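Local coordinates for hypothetical protein ST1066 (Sulfolobus tokodaii, PDB 2PJZ) that probably binds and hydrolyses ATP as the nucleotide-binding subunit of an ABC transporter, possibly one that imports cobalt, at residues Arg163-Val166 with Ile167-Ile171; Asp92-Tyr95 with Leu96-Leu100; Leu54-Ser57 with Gly58-Ile62. One frame throughout, in Å; residues are numbered along the deposited sequence.

Interaction 1: Arg163-Val166 with Ile167-Ile171; sequences RRHV and ISRYI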
loop_
_atom_site.group_PDB
_atom_site.type_symbol
_atom_site.label_atom_id
_atom_site.label_comp_id
_atom_site.label_asym_id
_atom_site.label_seq_id
_atom_site.Cartn_x
_atom_site.Cartn_y
_atom_site.Cartn_z
ATOM N N ARG A 163 9.004 6.338 -14.850
ATOM C CA ARG A 163 9.527 6.059 -13.513
ATOM C C ARG A 163 8.619 5.122 -12.711
ATOM O O ARG A 163 9.096 4.402 -11.845
ATOM C CB ARG A 163 9.820 7.352 -12.753
ATOM C CG ARG A 163 11.040 8.043 -13.322
ATOM C CD ARG A 163 11.252 9.412 -12.746
ATOM N NE ARG A 163 12.238 10.117 -13.554
ATOM C CZ ARG A 163 12.869 11.221 -13.187
ATOM N NH1 ARG A 163 12.619 11.774 -12.006
ATOM N NH2 ARG A 163 13.742 11.786 -14.018
ATOM N N ARG A 164 7.329 5.121 -13.017
ATOM C CA ARG A 164 6.420 4.132 -12.438
ATOM C C ARG A 164 6.832 2.709 -12.799
ATOM O O ARG A 164 6.788 1.791 -11.959
ATOM C CB ARG A 164 4.989 4.370 -12.882
ATOM C CG ARG A 164 4.283 5.500 -12.158
ATOM C CD ARG A 164 2.933 5.734 -12.776
ATOM N NE ARG A 164 2.069 6.484 -11.871
ATOM C CZ ARG A 164 0.743 6.541 -11.957
ATOM N NH1 ARG A 164 0.097 5.910 -12.933
ATOM N NH2 ARG A 164 0.059 7.245 -11.072
ATOM N N HIS A 165 7.217 2.527 -14.060
ATOM C CA HIS A 165 7.693 1.246 -14.545
ATOM C C HIS A 165 9.007 0.822 -13.935
ATOM O O HIS A 165 9.192 -0.360 -13.618
ATOM C CB HIS A 165 7.764 1.268 -16.075
ATOM C CG HIS A 165 6.442 0.986 -16.707
ATOM N ND1 HIS A 165 5.420 1.912 -16.724
ATOM C CD2 HIS A 165 5.938 -0.148 -17.248
ATOM C CE1 HIS A 165 4.359 1.377 -17.299
ATOM N NE2 HIS A 165 4.640 0.124 -17.610
ATOM N N VAL A 166 9.916 1.773 -13.760
ATOM C CA VAL A 166 11.195 1.505 -13.107
ATOM C C VAL A 166 10.993 1.089 -11.629
ATOM O O VAL A 166 11.511 0.048 -11.192
ATOM C CB VAL A 166 12.171 2.698 -13.248
ATOM C CG1 VAL A 166 13.423 2.465 -12.421
ATOM C CG2 VAL A 166 12.573 2.870 -14.731
ATOM N N ILE A 167 10.208 1.867 -10.886
ATOM C CA ILE A 167 10.001 1.563 -9.464
ATOM C C ILE A 167 9.199 0.260 -9.273
ATOM O O ILE A 167 9.423 -0.463 -8.323
ATOM C CB ILE A 167 9.391 2.771 -8.685
ATOM C CG1 ILE A 167 9.653 2.647 -7.171
ATOM C CG2 ILE A 167 7.896 2.922 -8.976
ATOM C CD1 ILE A 167 11.097 2.697 -6.779
ATOM N N SER A 168 8.294 -0.043 -10.201
ATOM C CA SER A 168 7.507 -1.272 -10.152
ATOM C C SER A 168 8.411 -2.492 -10.269
ATOM O O SER A 168 8.187 -3.491 -9.604
ATOM C CB SER A 168 6.448 -1.295 -11.251
ATOM O OG SER A 168 5.608 -2.426 -11.135
ATOM N N ARG A 169 9.427 -2.397 -11.120
ATOM C CA ARG A 169 10.404 -3.471 -11.280
ATOM C C ARG A 169 11.100 -3.733 -9.937
ATOM O O ARG A 169 11.267 -4.881 -9.535
ATOM C CB ARG A 169 11.388 -3.183 -12.454
ATOM C CG ARG A 169 10.670 -3.375 -13.851
ATOM C CD ARG A 169 11.341 -2.799 -15.183
ATOM N NE ARG A 169 10.355 -2.899 -16.298
ATOM C CZ ARG A 169 9.971 -1.904 -17.123
ATOM N NH1 ARG A 169 10.538 -0.699 -17.049
ATOM N NH2 ARG A 169 9.031 -2.121 -18.055
ATOM N N TYR A 170 11.441 -2.673 -9.208
ATOM C CA TYR A 170 12.096 -2.856 -7.893
ATOM C C TYR A 170 11.139 -3.357 -6.805
ATOM O O TYR A 170 11.525 -4.143 -5.937
ATOM C CB TYR A 170 12.764 -1.558 -7.458
ATOM C CG TYR A 170 14.035 -1.271 -8.216
ATOM C CD1 TYR A 170 15.115 -2.146 -8.148
ATOM C CD2 TYR A 170 14.164 -0.111 -8.977
ATOM C CE1 TYR A 170 16.289 -1.886 -8.839
ATOM C CE2 TYR A 170 15.337 0.160 -9.677
ATOM C CZ TYR A 170 16.385 -0.729 -9.604
ATOM O OH TYR A 170 17.544 -0.442 -10.290
ATOM N N ILE A 171 9.910 -2.855 -6.844
ATOM C CA ILE A 171 8.845 -3.286 -5.928
ATOM C C ILE A 171 8.635 -4.786 -6.095
ATOM O O ILE A 171 8.463 -5.513 -5.121
ATOM C CB ILE A 171 7.527 -2.455 -6.176
ATOM C CG1 ILE A 171 7.729 -1.023 -5.670
ATOM C CG2 ILE A 171 6.283 -3.127 -5.533
ATOM C CD1 ILE A 171 6.631 -0.023 -6.041
#
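Helix 161-173 is the crossover of a beta-alpha-beta unit, joining strand 149-153 to strand 177-182 in the P-loop NTPase core of this ABC-type ATPase, and the turns in which Arg163-Val166 touch Ile167-Ile171 illustrate how such a helix presents a different chemistry on each flank. Its backbone bonds follow the i to i+4 rule. Ile167 N meets Arg163 O at 2.9 Å, and Ser168 N reaches Arg164 O at 3.0 Å. The bond from Arg169 N to His165 O is longer, 3.2 Å, and that from Tyr170 N to Val166 O, at 3.4 Å, is weak.

On the outer flank His165 and Arg169 form a pair one turn apart. With CG anti to its carbonyl carbon (chi1 -73°) and the chain extended to NE, Arg169 turns back toward the preceding turn, where its guanidinium lays one face over His165 O. NH1 of Arg169 comes within 3.5 Å of His165 CB, while NH2 sits at the imidazole edge, 3.8 Å from His165 CD2; the two planes are 44° apart. The imidazole is tethered from its other side, where ND1 is hydrogen-bonded to Ala161 O. Arg164 faces another way, bridging to Glu184 and Asp186 and bonding to Phe156 O through NE, which ties the start of the helix to the loop before it and to the chain just after strand 177-182.

The apolar flanks meet other helices. Ile167 lies against helix 131-144, whereas its CG2 sits back against its own helix, 3.4 Å from Arg164 O. Val166 and Tyr170 point the same way, side by side, toward helix 105-114, and touch lightly where Val166 CG1 stands 4.1 Å from Tyr170 CE2.

Interaction 2: Asp92-Tyr95 with Leu96-Leu100; sequences DIVY and LYEEL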
loop_
_atom_site.group_PDB
_atom_site.type_symbol
_atom_site.label_atom_id
_atom_site.label_comp_id
_atom_site.label_asym_id
_atom_site.label_seq_id
_atom_site.Cartn_x
_atom_site.Cartn_y
_atom_site.Cartn_z
ATOM N N ASP A 92 22.005 11.985 4.401
ATOM C CA ASP A 92 21.940 11.797 5.843
ATOM C C ASP A 92 20.988 10.647 6.165
ATOM O O ASP A 92 21.262 9.828 7.032
ATOM C CB ASP A 92 21.432 13.045 6.532
ATOM C CG ASP A 92 22.503 14.117 6.679
ATOM O OD1 ASP A 92 23.690 13.805 6.491
ATOM O OD2 ASP A 92 22.125 15.258 6.969
ATOM N N ILE A 93 19.865 10.604 5.460
ATOM C CA ILE A 93 18.871 9.533 5.671
ATOM C C ILE A 93 19.449 8.195 5.265
ATOM O O ILE A 93 19.250 7.190 5.963
ATOM C CB ILE A 93 17.558 9.805 4.908
ATOM C CG1 ILE A 93 16.974 11.152 5.350
ATOM C CG2 ILE A 93 16.552 8.636 5.125
ATOM C CD1 ILE A 93 15.840 11.643 4.508
ATOM N N VAL A 94 20.159 8.175 4.135
ATOM C CA VAL A 94 20.838 6.948 3.705
ATOM C C VAL A 94 21.748 6.393 4.797
ATOM O O VAL A 94 21.679 5.196 5.107
ATOM C CB VAL A 94 21.594 7.131 2.378
ATOM C CG1 VAL A 94 22.438 5.909 2.058
ATOM C CG2 VAL A 94 20.588 7.400 1.261
ATOM N N TYR A 95 22.587 7.252 5.397
ATOM C CA TYR A 95 23.425 6.815 6.525
ATOM C C TYR A 95 22.634 6.224 7.710
ATOM O O TYR A 95 22.999 5.160 8.228
ATOM C CB TYR A 95 24.333 7.953 7.038
ATOM C CG TYR A 95 25.548 8.210 6.191
ATOM C CD1 TYR A 95 25.743 9.449 5.588
ATOM C CD2 TYR A 95 26.525 7.223 6.009
ATOM C CE1 TYR A 95 26.891 9.708 4.804
ATOM C CE2 TYR A 95 27.670 7.465 5.229
ATOM C CZ TYR A 95 27.837 8.714 4.643
ATOM O OH TYR A 95 28.950 8.970 3.884
ATOM N N LEU A 96 21.573 6.901 8.144
ATOM C CA LEU A 96 20.724 6.326 9.206
ATOM C C LEU A 96 20.175 4.948 8.825
ATOM O O LEU A 96 20.254 3.999 9.607
ATOM C CB LEU A 96 19.565 7.264 9.569
ATOM C CG LEU A 96 18.536 6.642 10.536
ATOM C CD1 LEU A 96 19.135 6.229 11.916
ATOM C CD2 LEU A 96 17.312 7.570 10.713
ATOM N N TYR A 97 19.635 4.832 7.614
ATOM C CA TYR A 97 18.993 3.576 7.197
ATOM C C TYR A 97 19.968 2.428 6.952
ATOM O O TYR A 97 19.603 1.259 7.108
ATOM C CB TYR A 97 17.980 3.810 6.058
ATOM C CG TYR A 97 16.663 4.188 6.690
ATOM C CD1 TYR A 97 16.445 5.462 7.198
ATOM C CD2 TYR A 97 15.670 3.227 6.881
ATOM C CE1 TYR A 97 15.256 5.779 7.867
ATOM C CE2 TYR A 97 14.476 3.538 7.528
ATOM C CZ TYR A 97 14.279 4.803 8.017
ATOM O OH TYR A 97 13.098 5.093 8.663
ATOM N N GLU A 98 21.220 2.761 6.624
ATOM C CA GLU A 98 22.282 1.747 6.552
ATOM C C GLU A 98 22.400 0.976 7.868
ATOM O O GLU A 98 22.611 -0.236 7.860
ATOM C CB GLU A 98 23.642 2.385 6.214
ATOM C CG GLU A 98 23.776 2.890 4.768
ATOM C CD GLU A 98 25.124 3.548 4.526
ATOM O OE1 GLU A 98 26.131 2.961 4.982
ATOM O OE2 GLU A 98 25.177 4.635 3.896
ATOM N N GLU A 99 22.270 1.680 8.986
ATOM C CA GLU A 99 22.307 1.047 10.314
ATOM C C GLU A 99 20.951 0.532 10.800
ATOM O O GLU A 99 20.852 -0.590 11.302
ATOM C CB GLU A 99 22.860 2.034 11.338
ATOM C CG GLU A 99 24.301 2.419 11.051
ATOM C CD GLU A 99 25.181 1.190 10.936
ATOM O OE1 GLU A 99 25.213 0.384 11.905
ATOM O OE2 GLU A 99 25.819 1.021 9.874
ATOM N N LEU A 100 19.917 1.354 10.639
ATOM C CA LEU A 100 18.582 1.053 11.170
ATOM C C LEU A 100 17.959 -0.162 10.508
ATOM O O LEU A 100 17.323 -0.974 11.182
ATOM C CB LEU A 100 17.679 2.286 11.020
ATOM C CG LEU A 100 16.301 2.281 11.717
ATOM C CD1 LEU A 100 16.460 2.228 13.250
ATOM C CD2 LEU A 100 15.473 3.493 11.293
#
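The backbone of Asp92-Tyr95 continues into Leu96-Leu100 as regular alpha-helix: Leu96 N bonds to Asp92 O at 3.1 Å, while Tyr97 N to Ile93 O and Glu98 N to Val94 O are both 2.9 Å long. This is helix 90-100 of the helical subdomain of the ABC ATPase fold. Its buried flank is lined by Ile93 and Tyr97, which run side by side in the same direction; Ile93 CG2 lies 3.8 Å from Tyr97 CD1. The tyrosine ring also brings its edge to Ile93 O, with CD1 3.5 Å from that oxygen, and Leu100 CD2 rests on one ring face. Its hydroxyl is hydrogen-bonded to Ala83 O.

Glu98 works on another flank. Its CG is anti to the carbonyl carbon (chi1 -71°) and the chain stays extended beyond it, which carries the carboxylate back along the helix to a place between two side chains of the preceding turn. There OE2 lies 3.5 Å from Val94 CG1 and 3.6 Å from Tyr95 CD2, with the ring and carboxylate planes 35° apart. Arg105 completes the group, forming a salt bridge from NE to Glu98 OE2 and a cation-pi contact with Tyr95. One arginine thus engages both residues, so its positive charge would probably favour an ionised Glu98 beside otherwise carbon-rich neighbours.

Interaction 3: Leu54-Ser57 with Gly58-Ile62; sequences LPYS and GNIFI. With SO4 (sulfate ion), chain F.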
loop_
_atom_site.group_PDB
_atom_site.type_symbol
_atom_site.label_atom_id
_atom_site.label_comp_id
_atom_site.label_asym_id
_atom_site.label_seq_id
_atom_site.Cartn_x
_atom_site.Cartn_y
_atom_site.Cartn_z
ATOM N N LEU A 54 0.956 4.854 14.805
ATOM C CA LEU A 54 -0.332 5.361 15.295
ATOM C C LEU A 54 -0.946 4.343 16.233
ATOM O O LEU A 54 -0.780 3.153 16.001
ATOM C CB LEU A 54 -1.263 5.517 14.097
ATOM C CG LEU A 54 -2.026 6.772 13.699
ATOM C CD1 LEU A 54 -1.296 8.064 13.985
ATOM C CD2 LEU A 54 -2.364 6.643 12.215
ATOM N N PRO A 55 -1.680 4.789 17.270
ATOM C CA PRO A 55 -2.366 3.812 18.114
ATOM C C PRO A 55 -3.566 3.226 17.362
ATOM O O PRO A 55 -4.071 3.844 16.409
ATOM C CB PRO A 55 -2.881 4.621 19.299
ATOM C CG PRO A 55 -2.798 6.046 18.903
ATOM C CD PRO A 55 -1.876 6.179 17.723
ATOM N N TYR A 56 -4.015 2.063 17.826
ATOM C CA TYR A 56 -5.100 1.314 17.185
ATOM C C TYR A 56 -5.695 0.419 18.279
ATOM O O TYR A 56 -5.011 0.084 19.270
ATOM C CB TYR A 56 -4.537 0.428 16.002
ATOM C CG TYR A 56 -3.361 -0.437 16.402
ATOM C CD1 TYR A 56 -3.556 -1.752 16.802
ATOM C CD2 TYR A 56 -2.045 0.085 16.423
ATOM C CE1 TYR A 56 -2.466 -2.568 17.226
ATOM C CE2 TYR A 56 -0.961 -0.703 16.859
ATOM C CZ TYR A 56 -1.187 -2.007 17.250
ATOM O OH TYR A 56 -0.139 -2.794 17.687
ATOM N N SER A 57 -6.939 -0.006 18.096
ATOM C CA SER A 57 -7.486 -1.072 18.945
ATOM C C SER A 57 -7.244 -2.428 18.261
ATOM O O SER A 57 -6.965 -2.473 17.032
ATOM C CB SER A 57 -8.965 -0.841 19.198
ATOM O OG SER A 57 -9.700 -0.864 17.980
ATOM N N GLY A 58 -7.352 -3.504 19.038
ATOM C CA GLY A 58 -7.022 -4.855 18.542
ATOM C C GLY A 58 -5.506 -5.049 18.492
ATOM O O GLY A 58 -4.736 -4.342 19.174
ATOM N N ASN A 59 -5.067 -5.996 17.673
ATOM C CA ASN A 59 -3.667 -6.433 17.688
ATOM C C ASN A 59 -3.161 -6.603 16.296
ATOM O O ASN A 59 -3.909 -6.978 15.396
ATOM C CB ASN A 59 -3.563 -7.747 18.482
ATOM C CG ASN A 59 -3.806 -7.509 19.969
ATOM O OD1 ASN A 59 -4.910 -7.784 20.492
ATOM N ND2 ASN A 59 -2.881 -6.835 20.595
ATOM N N ILE A 60 -1.884 -6.273 16.094
ATOM C CA ILE A 60 -1.214 -6.460 14.804
ATOM C C ILE A 60 0.084 -7.187 15.116
ATOM O O ILE A 60 0.899 -6.700 15.935
ATOM C CB ILE A 60 -0.879 -5.087 14.096
ATOM C CG1 ILE A 60 -2.190 -4.274 13.849
ATOM C CG2 ILE A 60 -0.089 -5.326 12.758
ATOM C CD1 ILE A 60 -2.018 -2.798 13.386
ATOM N N PHE A 61 0.296 -8.331 14.452
ATOM C CA PHE A 61 1.512 -9.137 14.680
ATOM C C PHE A 61 2.364 -9.221 13.431
ATOM O O PHE A 61 1.839 -9.541 12.357
ATOM C CB PHE A 61 1.161 -10.580 15.133
ATOM C CG PHE A 61 0.357 -10.635 16.423
ATOM C CD1 PHE A 61 0.995 -10.736 17.675
ATOM C CD2 PHE A 61 -1.010 -10.548 16.376
ATOM C CE1 PHE A 61 0.240 -10.792 18.879
ATOM C CE2 PHE A 61 -1.791 -10.630 17.561
ATOM C CZ PHE A 61 -1.148 -10.713 18.822
ATOM N N ILE A 62 3.652 -8.927 13.560
ATOM C CA ILE A 62 4.599 -9.119 12.462
ATOM C C ILE A 62 5.557 -10.222 12.911
ATOM O O ILE A 62 6.270 -10.059 13.885
ATOM C CB ILE A 62 5.372 -7.813 12.145
ATOM C CG1 ILE A 62 4.372 -6.666 11.782
ATOM C CG2 ILE A 62 6.383 -8.009 11.011
ATOM C CD1 ILE A 62 5.080 -5.314 11.615
HETATM S S SO4 F . -10.947 2.344 18.123
HETATM O O1 SO4 F . -11.787 3.276 17.244
HETATM O O2 SO4 F . -10.870 2.584 19.632
HETATM O O3 SO4 F . -11.456 0.968 17.969
HETATM O O4 SO4 F . -9.584 2.386 17.556
#
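Glu66 OE1 is gripped by two groups, the hydroxyl of Tyr56 and the backbone N of Ile60, so that a single carboxylate oxygen ties the loop residue and the strand residue together. Between these bonds the two side chains meet in a CH-pi contact. Ile60 CD1 stands 3.8 Å from the centroid of the Tyr56 ring and only 8° off its normal, almost squarely over the centre, while Ile60 CG1 lies 3.8 Å from Tyr56 CE1. The first torsion of the tyrosine (chi1 51°) sets CG between the backbone N and the carbonyl carbon, turning the ring over the corner toward the strand.

That strand, 59-62, belongs to the antiparallel sheet of the ABC ATPase fold, where it runs between strands 2-11 and 65-66. Ala49 of helix 43-50, the helix that follows the probable P-loop, touches both Tyr56 and Ile60. The chain enters the strand by a corner at Gly58, whose phi is positive (77°). Gly58 O lies 3.5 Å from Tyr56 CE1 and accepts a hydrogen bond from Arg68 NH1, and the same arginine makes a cation-pi contact with the Tyr56 ring. On the exposed side of the corner, Ser57 OG donates to O3 of a sulfate ion, probably from the crystallisation liquor, at 2.5 Å; sulfate O4 is 3.3 Å from the same Ser57 OG.

Along the chain the contacts come in series: interaction 3 first, then interaction 2, then interaction 1, all within the ABC ATPase domain. None touches another. Centre to centre, interactions 1 and 2 are about 22 Å apart, 2 and 3 about 26 Å, and 1 and 3, on opposite sides of the chain's centre, about 30 Å. Each samples a different part of the ATPase: the antiparallel sheet in interaction 3, the helical subdomain in interaction 2, and a crossover helix of the mixed core sheet in interaction 1. Helices 105-114 and 131-144 flank both 92-100 and 163-171, so both contacts pack against the same two helices.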